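Local coordinates for hypothetical protein, similar to alpha-acetolactate decarboxylase (Staphylococcus aureus subsp. aureus, PDB 1XV2) that probably decarboxylates alpha-acetolactate to acetoin as a zinc-dependent enzyme of the alpha-acetolactate decarboxylase family, at residues I50-K55 against A114-G119; S78-K83 against V159-P164; A100-E105 against A173-H178. One frame throughout, in Å; residues are numbered along the deposited sequence.

Contact 1: residues I50-K55 against A114-G119; sequences IFLDGK and AVKIYG
Leu-52 and Lys-116 have the nearest CA atoms of the two segments, yet these lie 9.6 Å apart, a separation that side chains alone can bridge. Residues 50-55 end strand 48-52 of the mixed sheet and turn back through a beta hairpin with a two-residue loop; residues 114-119 lie on strand 113-118 of the antiparallel sheet, up to the corner at Gly-119. The contact joins the two sheets of the acetolactate decarboxylase fold. The hairpin is closed by a type I' turn from Leu-52 to Lys-55, in which Leu-52 N binds Lys-55 O at 2.9 Å and Lys-55 N binds Leu-52 O at 3.0 Å. Asp-53 and Gly-54 both take positive phi, as the turn requires, and the aspartate is exposed.

Lys-116 does most of the reaching. Its CG stands anti to the backbone N (chi1 -173°) and the rest of the chain is fully extended, carrying the amine across the gap as a straight rod. Leu-52 and Asp-53 each meet that rod at about a right angle. The leucine, also packed on Val-159 and Arg-184, offers its CD1 branch to the methylene next to the amine, with CD1 4.1 Å from Lys-116 CE. Phe-82 touches the lysine as well. At the far end one carboxylate oxygen faces the ammonium group in a long salt bridge, Asp-53 OD1 to Lys-116 NZ at 3.6 Å.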
loop_
_atom_site.group_PDB
_atom_site.type_symbol
_atom_site.label_atom_id
_atom_site.label_comp_id
_atom_site.label_asym_id
_atom_site.label_seq_id
_atom_site.Cartn_x
_atom_site.Cartn_y
_atom_site.Cartn_z
ATOM N N ILE A 50 17.066 13.618 -3.973
ATOM C CA ILE A 50 17.194 13.540 -2.524
ATOM C C ILE A 50 16.480 14.748 -1.927
ATOM O O ILE A 50 16.852 15.891 -2.199
ATOM C CB ILE A 50 18.672 13.584 -2.044
ATOM C CG1 ILE A 50 19.498 12.492 -2.720
ATOM C CG2 ILE A 50 18.724 13.408 -0.531
ATOM C CD1 ILE A 50 19.975 12.852 -4.114
ATOM N N PHE A 51 15.440 14.497 -1.139
ATOM C CA PHE A 51 14.714 15.578 -0.485
ATOM C C PHE A 51 15.394 15.763 0.866
ATOM O O PHE A 51 15.334 14.884 1.725
ATOM C CB PHE A 51 13.243 15.210 -0.289
ATOM C CG PHE A 51 12.458 15.130 -1.573
ATOM C CD1 PHE A 51 12.338 16.240 -2.405
ATOM C CD2 PHE A 51 11.827 13.947 -1.943
ATOM C CE1 PHE A 51 11.600 16.174 -3.587
ATOM C CE2 PHE A 51 11.086 13.872 -3.126
ATOM C CZ PHE A 51 10.975 14.988 -3.948
ATOM N N LEU A 52 16.055 16.903 1.042
ATOM C CA LEU A 52 16.774 17.178 2.278
ATOM C C LEU A 52 16.521 18.590 2.791
ATOM O O LEU A 52 16.800 19.570 2.101
ATOM C CB LEU A 52 18.271 16.969 2.050
ATOM C CG LEU A 52 19.173 16.996 3.282
ATOM C CD1 LEU A 52 18.768 15.883 4.241
ATOM C CD2 LEU A 52 20.623 16.835 2.847
ATOM N N ASP A 53 15.996 18.684 4.008
ATOM C CA ASP A 53 15.703 19.970 4.625
ATOM C C ASP A 53 14.803 20.831 3.737
ATOM O O ASP A 53 15.068 22.015 3.535
ATOM C CB ASP A 53 17.000 20.731 4.916
ATOM C CG ASP A 53 17.884 20.031 5.935
ATOM O OD1 ASP A 53 17.394 19.699 7.035
ATOM O OD2 ASP A 53 19.079 19.824 5.636
ATOM N N GLY A 54 13.745 20.228 3.202
ATOM C CA GLY A 54 12.819 20.961 2.356
ATOM C C GLY A 54 13.341 21.335 0.982
ATOM O O GLY A 54 12.617 21.930 0.185
ATOM N N LYS A 55 14.594 20.999 0.696
ATOM C CA LYS A 55 15.180 21.308 -0.603
ATOM C C LYS A 55 15.221 20.037 -1.447
ATOM O O LYS A 55 15.274 18.933 -0.910
ATOM C CB LYS A 55 16.595 21.863 -0.426
ATOM C CG LYS A 55 16.717 22.940 0.649
ATOM C CD LYS A 55 15.801 24.123 0.379
ATOM C CE LYS A 55 16.182 24.833 -0.912
ATOM N NZ LYS A 55 17.585 25.339 -0.884
ATOM N N ALA A 114 11.164 6.081 8.629
ATOM C CA ALA A 114 12.071 6.958 7.915
ATOM C C ALA A 114 13.361 7.068 8.713
ATOM O O ALA A 114 13.344 6.997 9.940
ATOM C CB ALA A 114 11.443 8.335 7.745
ATOM N N VAL A 115 14.477 7.241 8.016
ATOM C CA VAL A 115 15.759 7.369 8.686
ATOM C C VAL A 115 16.575 8.517 8.134
ATOM O O VAL A 115 16.440 8.907 6.972
ATOM C CB VAL A 115 16.613 6.089 8.553
ATOM C CG1 VAL A 115 15.863 4.904 9.128
ATOM C CG2 VAL A 115 16.968 5.848 7.097
ATOM N N LYS A 116 17.426 9.055 8.992
ATOM C CA LYS A 116 18.310 10.140 8.621
ATOM C C LYS A 116 19.616 9.837 9.332
ATOM O O LYS A 116 19.646 9.693 10.554
ATOM C CB LYS A 116 17.748 11.487 9.081
ATOM C CG LYS A 116 18.550 12.670 8.566
ATOM C CD LYS A 116 17.904 14.001 8.909
ATOM C CE LYS A 116 18.691 15.149 8.293
ATOM N NZ LYS A 116 18.065 16.477 8.546
ATOM N N ILE A 117 20.682 9.708 8.556
ATOM C CA ILE A 117 22.005 9.408 9.087
ATOM C C ILE A 117 22.929 10.522 8.624
ATOM O O ILE A 117 23.239 10.616 7.440
ATOM C CB ILE A 117 22.513 8.057 8.542
ATOM C CG1 ILE A 117 21.504 6.956 8.877
ATOM C CG2 ILE A 117 23.886 7.742 9.125
ATOM C CD1 ILE A 117 21.738 5.651 8.148
ATOM N N TYR A 118 23.357 11.371 9.556
ATOM C CA TYR A 118 24.223 12.497 9.215
ATOM C C TYR A 118 25.546 12.509 9.969
ATOM O O TYR A 118 25.585 12.273 11.174
ATOM C CB TYR A 118 23.503 13.823 9.477
ATOM C CG TYR A 118 24.396 15.009 9.207
ATOM C CD1 TYR A 118 24.677 15.406 7.899
ATOM C CD2 TYR A 118 25.047 15.666 10.253
ATOM C CE1 TYR A 118 25.593 16.421 7.635
ATOM C CE2 TYR A 118 25.967 16.680 10.001
ATOM C CZ TYR A 118 26.238 17.050 8.691
ATOM O OH TYR A 118 27.178 18.026 8.435
ATOM N N GLY A 119 26.622 12.816 9.252
ATOM C CA GLY A 119 27.940 12.865 9.861
ATOM C C GLY A 119 29.024 12.536 8.853
ATOM O O GLY A 119 28.896 12.858 7.670
#

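Contact 2: residues S78-K83 against V159-P164; sequences SITNFK and VGFFTP
Ser-78 meets the ring of Phe-161 with both its backbone and its side chain: its carbonyl O lies 3.4 Å from Phe-161 CE2, and its CB stands 3.5 Å from the same carbon. The hydroxyl takes no part in this packing. With OG beside the backbone N (chi1 -60°), it is hydrogen-bonded to Gln-10 OE1, on the neighbouring strand 7-11, so a buried polar atom is satisfied within the sheet while CB serves as an apolar surface. Ile-79 follows; its side chain points away and touches Phe-51 and His-34. What it gives to Phe-161 is main chain, its CA resting 3.9 Å from Phe-161 CZ.

Here two sheets pack face to face in the core of the decarboxylase fold. Strand 78-80 of the mixed sheet and strand 159-163 of the antiparallel sheet run at 104° to each other with their axes 8.1 Å apart, and Phe-161 spans most of that gap. Its CG lies beside the backbone N (chi1 -57°), and the ring reaches across to lie along three consecutive residues.

Thr-80 is the last of the three. Its methyl comes in at the ring edge, near the ring plane, with CG2 3.7 Å from Phe-161 CE1. The other branch, OG1, is hydrogen-bonded to Val-7 O, which helps fix the rotation of the side chain, with the methyl turned to the phenylalanine.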
loop_
_atom_site.group_PDB
_atom_site.type_symbol
_atom_site.label_atom_id
_atom_site.label_comp_id
_atom_site.label_asym_id
_atom_site.label_seq_id
_atom_site.Cartn_x
_atom_site.Cartn_y
_atom_site.Cartn_z
ATOM N N SER A 78 8.980 9.212 -2.633
ATOM C CA SER A 78 8.576 8.930 -1.261
ATOM C C SER A 78 9.041 10.123 -0.440
ATOM O O SER A 78 10.204 10.524 -0.534
ATOM C CB SER A 78 9.252 7.656 -0.749
ATOM O OG SER A 78 8.895 6.538 -1.543
ATOM N N ILE A 79 8.148 10.698 0.362
ATOM C CA ILE A 79 8.517 11.865 1.157
ATOM C C ILE A 79 7.757 11.950 2.478
ATOM O O ILE A 79 6.707 11.337 2.647
ATOM C CB ILE A 79 8.275 13.161 0.351
ATOM C CG1 ILE A 79 9.144 14.291 0.900
ATOM C CG2 ILE A 79 6.801 13.552 0.425
ATOM C CD1 ILE A 79 9.141 15.542 0.030
ATOM N N THR A 80 8.297 12.719 3.418
ATOM C CA THR A 80 7.656 12.868 4.714
ATOM C C THR A 80 8.086 14.139 5.431
ATOM O O THR A 80 9.130 14.717 5.121
ATOM C CB THR A 80 7.994 11.679 5.637
ATOM O OG1 THR A 80 7.228 11.771 6.844
ATOM C CG2 THR A 80 9.479 11.691 5.993
ATOM N N ASN A 81 7.253 14.582 6.366
ATOM C CA ASN A 81 7.562 15.743 7.193
ATOM C C ASN A 81 8.303 15.075 8.338
ATOM O O ASN A 81 7.691 14.638 9.313
ATOM C CB ASN A 81 6.288 16.406 7.716
ATOM C CG ASN A 81 5.506 17.101 6.628
ATOM O OD1 ASN A 81 6.040 17.950 5.910
ATOM N ND2 ASN A 81 4.228 16.751 6.499
ATOM N N PHE A 82 9.620 14.976 8.199
ATOM C CA PHE A 82 10.448 14.306 9.190
ATOM C C PHE A 82 10.382 14.857 10.605
ATOM O O PHE A 82 10.768 15.991 10.868
ATOM C CB PHE A 82 11.906 14.279 8.731
ATOM C CG PHE A 82 12.744 13.272 9.464
ATOM C CD1 PHE A 82 12.430 11.918 9.402
ATOM C CD2 PHE A 82 13.834 13.672 10.232
ATOM C CE1 PHE A 82 13.188 10.974 10.095
ATOM C CE2 PHE A 82 14.599 12.737 10.928
ATOM C CZ PHE A 82 14.273 11.385 10.859
ATOM N N LYS A 83 9.891 14.016 11.508
ATOM C CA LYS A 83 9.772 14.334 12.925
ATOM C C LYS A 83 10.398 13.144 13.659
ATOM O O LYS A 83 9.725 12.152 13.945
ATOM C CB LYS A 83 8.295 14.487 13.304
ATOM C CG LYS A 83 8.027 14.613 14.797
ATOM C CD LYS A 83 8.622 15.883 15.380
ATOM C CE LYS A 83 8.429 15.924 16.889
ATOM N NZ LYS A 83 9.124 14.783 17.553
ATOM N N VAL A 159 19.336 9.704 3.629
ATOM C CA VAL A 159 17.922 9.769 3.967
ATOM C C VAL A 159 17.257 8.630 3.219
ATOM O O VAL A 159 17.687 8.258 2.126
ATOM C CB VAL A 159 17.270 11.119 3.552
ATOM C CG1 VAL A 159 17.978 12.271 4.246
ATOM C CG2 VAL A 159 17.308 11.290 2.042
ATOM N N GLY A 160 16.223 8.059 3.817
ATOM C CA GLY A 160 15.538 6.963 3.171
ATOM C C GLY A 160 14.375 6.439 3.977
ATOM O O GLY A 160 13.956 7.049 4.963
ATOM N N PHE A 161 13.862 5.288 3.563
ATOM C CA PHE A 161 12.725 4.683 4.229
ATOM C C PHE A 161 12.850 3.176 4.312
ATOM O O PHE A 161 13.517 2.546 3.492
ATOM C CB PHE A 161 11.446 5.013 3.460
ATOM C CG PHE A 161 11.201 6.475 3.301
ATOM C CD1 PHE A 161 10.685 7.224 4.353
ATOM C CD2 PHE A 161 11.498 7.111 2.100
ATOM C CE1 PHE A 161 10.467 8.594 4.211
ATOM C CE2 PHE A 161 11.285 8.477 1.947
ATOM C CZ PHE A 161 10.768 9.221 3.005
ATOM N N PHE A 162 12.190 2.607 5.308
ATOM C CA PHE A 162 12.173 1.169 5.485
ATOM C C PHE A 162 10.760 0.732 5.142
ATOM O O PHE A 162 9.788 1.316 5.628
ATOM C CB PHE A 162 12.481 0.787 6.932
ATOM C CG PHE A 162 12.396 -0.690 7.192
ATOM C CD1 PHE A 162 13.452 -1.532 6.854
ATOM C CD2 PHE A 162 11.246 -1.244 7.740
ATOM C CE1 PHE A 162 13.366 -2.907 7.057
ATOM C CE2 PHE A 162 11.148 -2.619 7.947
ATOM C CZ PHE A 162 12.213 -3.454 7.603
ATOM N N THR A 163 10.651 -0.284 4.295
ATOM C CA THR A 163 9.360 -0.814 3.886
ATOM C C THR A 163 9.191 -2.211 4.473
ATOM O O THR A 163 10.067 -3.060 4.320
ATOM C CB THR A 163 9.271 -0.902 2.353
ATOM O OG1 THR A 163 9.448 0.405 1.793
ATOM C CG2 THR A 163 7.923 -1.466 1.923
ATOM N N PRO A 164 8.066 -2.465 5.164
ATOM C CA PRO A 164 7.819 -3.781 5.764
ATOM C C PRO A 164 7.545 -4.837 4.696
ATOM O O PRO A 164 7.016 -4.528 3.626
ATOM C CB PRO A 164 6.625 -3.520 6.683
ATOM C CG PRO A 164 5.877 -2.451 5.950
ATOM C CD PRO A 164 6.973 -1.527 5.478
#

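Contact 3: residues A100-E105 against A173-H178; sequences AQIKNE and AGFHIH. With ZN (zinc ion), chain E.
Ile-102 and Lys-103, adjacent on helix 95-105, take the outer end of the Phe-175 ring between them. The isoleucine points at the strand and crosses the ring obliquely; its CG2 branch lies 3.7 Å from Phe-175 CZ and equally near CE1. Lys-103 approaches the other rim carbon, with CD 4.0 Å from Phe-175 CE2. Bends at chi2 (-79°) and chi3 (-67°) fold the lysine back, so that its methylenes lie beside the aromatic ring while NZ continues to a salt bridge with Glu-109. Phe-99 stacks on the same ring and Phe-162 meets it at a steep angle, making Phe-175 the middle of an aromatic cluster beneath the helix.

The other side of the strand has a different task. Strand 174-181, part of the antiparallel sheet that the helix covers, sends Phe-175 to the helix and His-176 and His-178, the two residues around Ile-177, to the opposite face, where they bind zinc in a His-X-His motif. This is the metal site expected of acetolactate decarboxylases, completed by His-189 through its ND1.

The two rings both use NE2, and both point it at the same metal: His-176 NE2 is 2.3 Å from the zinc ion, and His-178 NE2 is also 2.3 Å from it. They differ in their first torsion, the imidazole of His-176 lying anti to its main-chain nitrogen (chi1 -176°) and that of His-178 beside it. A hydrogen bond from His-178 ND1 to Val-49 O steadies that ring from the second shell. Three waters fill the rest of the six-ligand sphere; water 1 lies 2.4 Å from the zinc, and water 3 sits near the planes of both imidazoles, at their edges.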
loop_
_atom_site.group_PDB
_atom_site.type_symbol
_atom_site.label_atom_id
_atom_site.label_comp_id
_atom_site.label_asym_id
_atom_site.label_seq_id
_atom_site.Cartn_x
_atom_site.Cartn_y
_atom_site.Cartn_z
ATOM N N ALA A 100 21.326 -3.053 11.178
ATOM C CA ALA A 100 20.938 -3.909 12.299
ATOM C C ALA A 100 20.588 -3.053 13.511
ATOM O O ALA A 100 19.704 -3.404 14.290
ATOM C CB ALA A 100 22.071 -4.878 12.643
ATOM N N GLN A 101 21.286 -1.931 13.670
ATOM C CA GLN A 101 21.023 -1.026 14.784
ATOM C C GLN A 101 19.662 -0.363 14.587
ATOM O O GLN A 101 18.848 -0.298 15.510
ATOM C CB GLN A 101 22.115 0.050 14.878
ATOM C CG GLN A 101 23.491 -0.494 15.236
ATOM C CD GLN A 101 23.494 -1.237 16.565
ATOM O OE1 GLN A 101 23.165 -0.669 17.604
ATOM N NE2 GLN A 101 23.865 -2.513 16.532
ATOM N N ILE A 102 19.421 0.125 13.375
ATOM C CA ILE A 102 18.157 0.772 13.059
ATOM C C ILE A 102 17.022 -0.231 13.247
ATOM O O ILE A 102 15.957 0.113 13.757
ATOM C CB ILE A 102 18.168 1.319 11.610
ATOM C CG1 ILE A 102 19.287 2.358 11.472
ATOM C CG2 ILE A 102 16.824 1.952 11.274
ATOM C CD1 ILE A 102 19.519 2.859 10.065
ATOM N N LYS A 103 17.259 -1.478 12.854
ATOM C CA LYS A 103 16.252 -2.525 13.000
ATOM C C LYS A 103 15.938 -2.752 14.476
ATOM O O LYS A 103 14.834 -3.164 14.833
ATOM C CB LYS A 103 16.752 -3.826 12.368
ATOM C CG LYS A 103 16.868 -3.777 10.851
ATOM C CD LYS A 103 15.515 -3.946 10.175
ATOM C CE LYS A 103 14.973 -5.351 10.410
ATOM N NZ LYS A 103 13.707 -5.614 9.677
ATOM N N ASN A 104 16.917 -2.471 15.333
ATOM C CA ASN A 104 16.751 -2.635 16.775
ATOM C C ASN A 104 16.021 -1.458 17.410
ATOM O O ASN A 104 15.217 -1.639 18.326
ATOM C CB ASN A 104 18.119 -2.780 17.454
ATOM C CG ASN A 104 18.793 -4.105 17.147
ATOM O OD1 ASN A 104 19.991 -4.272 17.390
ATOM N ND2 ASN A 104 18.027 -5.058 16.626
ATOM N N GLU A 105 16.308 -0.254 16.923
ATOM C CA GLU A 105 15.707 0.956 17.470
ATOM C C GLU A 105 14.341 1.350 16.911
ATOM O O GLU A 105 13.593 2.071 17.569
ATOM C CB GLU A 105 16.684 2.126 17.322
ATOM C CG GLU A 105 18.011 1.898 18.031
ATOM C CD GLU A 105 17.827 1.490 19.488
ATOM O OE1 GLU A 105 17.170 2.240 20.241
ATOM O OE2 GLU A 105 18.340 0.419 19.879
ATOM N N ALA A 173 12.061 -3.691 -0.778
ATOM C CA ALA A 173 12.317 -4.709 0.232
ATOM C C ALA A 173 13.318 -4.244 1.285
ATOM O O ALA A 173 14.521 -4.435 1.129
ATOM C CB ALA A 173 12.825 -5.982 -0.444
ATOM N N GLY A 174 12.825 -3.640 2.360
ATOM C CA GLY A 174 13.719 -3.172 3.405
ATOM C C GLY A 174 14.083 -1.699 3.295
ATOM O O GLY A 174 13.216 -0.855 3.072
ATOM N N PHE A 175 15.369 -1.388 3.447
ATOM C CA PHE A 175 15.837 -0.007 3.381
ATOM C C PHE A 175 16.070 0.514 1.966
ATOM O O PHE A 175 16.574 -0.198 1.095
ATOM C CB PHE A 175 17.140 0.150 4.177
ATOM C CG PHE A 175 16.973 -0.015 5.660
ATOM C CD1 PHE A 175 16.364 0.979 6.420
ATOM C CD2 PHE A 175 17.414 -1.169 6.298
ATOM C CE1 PHE A 175 16.196 0.829 7.799
ATOM C CE2 PHE A 175 17.249 -1.331 7.676
ATOM C CZ PHE A 175 16.638 -0.328 8.425
ATOM N N HIS A 176 15.691 1.766 1.748
ATOM C CA HIS A 176 15.895 2.425 0.468
ATOM C C HIS A 176 16.411 3.795 0.872
ATOM O O HIS A 176 15.673 4.605 1.437
ATOM C CB HIS A 176 14.584 2.536 -0.316
ATOM C CG HIS A 176 14.751 3.126 -1.683
ATOM N ND1 HIS A 176 13.718 3.206 -2.592
ATOM C CD2 HIS A 176 15.828 3.683 -2.288
ATOM C CE1 HIS A 176 14.152 3.787 -3.697
ATOM N NE2 HIS A 176 15.427 4.086 -3.537
ATOM N N ILE A 177 17.688 4.042 0.598
ATOM C CA ILE A 177 18.322 5.288 0.998
ATOM C C ILE A 177 19.160 5.971 -0.071
ATOM O O ILE A 177 19.798 5.317 -0.898
ATOM C CB ILE A 177 19.242 5.049 2.209
ATOM C CG1 ILE A 177 20.153 3.850 1.928
ATOM C CG2 ILE A 177 18.415 4.799 3.462
ATOM C CD1 ILE A 177 21.231 3.626 2.972
ATOM N N HIS A 178 19.160 7.298 -0.025
ATOM C CA HIS A 178 19.937 8.115 -0.948
ATOM C C HIS A 178 20.882 8.956 -0.103
ATOM O O HIS A 178 20.642 9.156 1.086
ATOM C CB HIS A 178 19.032 9.037 -1.770
ATOM C CG HIS A 178 18.266 8.335 -2.849
ATOM N ND1 HIS A 178 17.466 9.008 -3.749
ATOM C CD2 HIS A 178 18.181 7.025 -3.177
ATOM C CE1 HIS A 178 16.922 8.141 -4.585
ATOM N NE2 HIS A 178 17.339 6.932 -4.260
HETATM ZN ZN ZN E . 16.703 4.975 -5.181
HETATM O O HOH W 1 17.255 5.206 -7.535
HETATM O O HOH W 2 15.569 3.416 -6.783
HETATM O O HOH W 3 14.960 5.718 -6.778
#

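The antiparallel sheet ties the three contacts together. Val-115 N of contact 1 lies 3.1 Å from Gly-160 O of contact 2, a probable hydrogen bond between neighbouring strands; on the other side of strand 154-163, Phe-161 N lies 2.9 Å from His-176 O of contact 3, so the phenylalanine that fills contact 2 sits beside a zinc ligand. Contacts 1 and 2, with centres 9 Å apart, bring the mixed sheet against one face, while contact 3 carries the helix on the reverse. The metal lies on the mixed-sheet side: the Ser-78 side chain is about 9 Å from zinc, and Ile-50 CG1 packs 3.6 Å from His-178 CB.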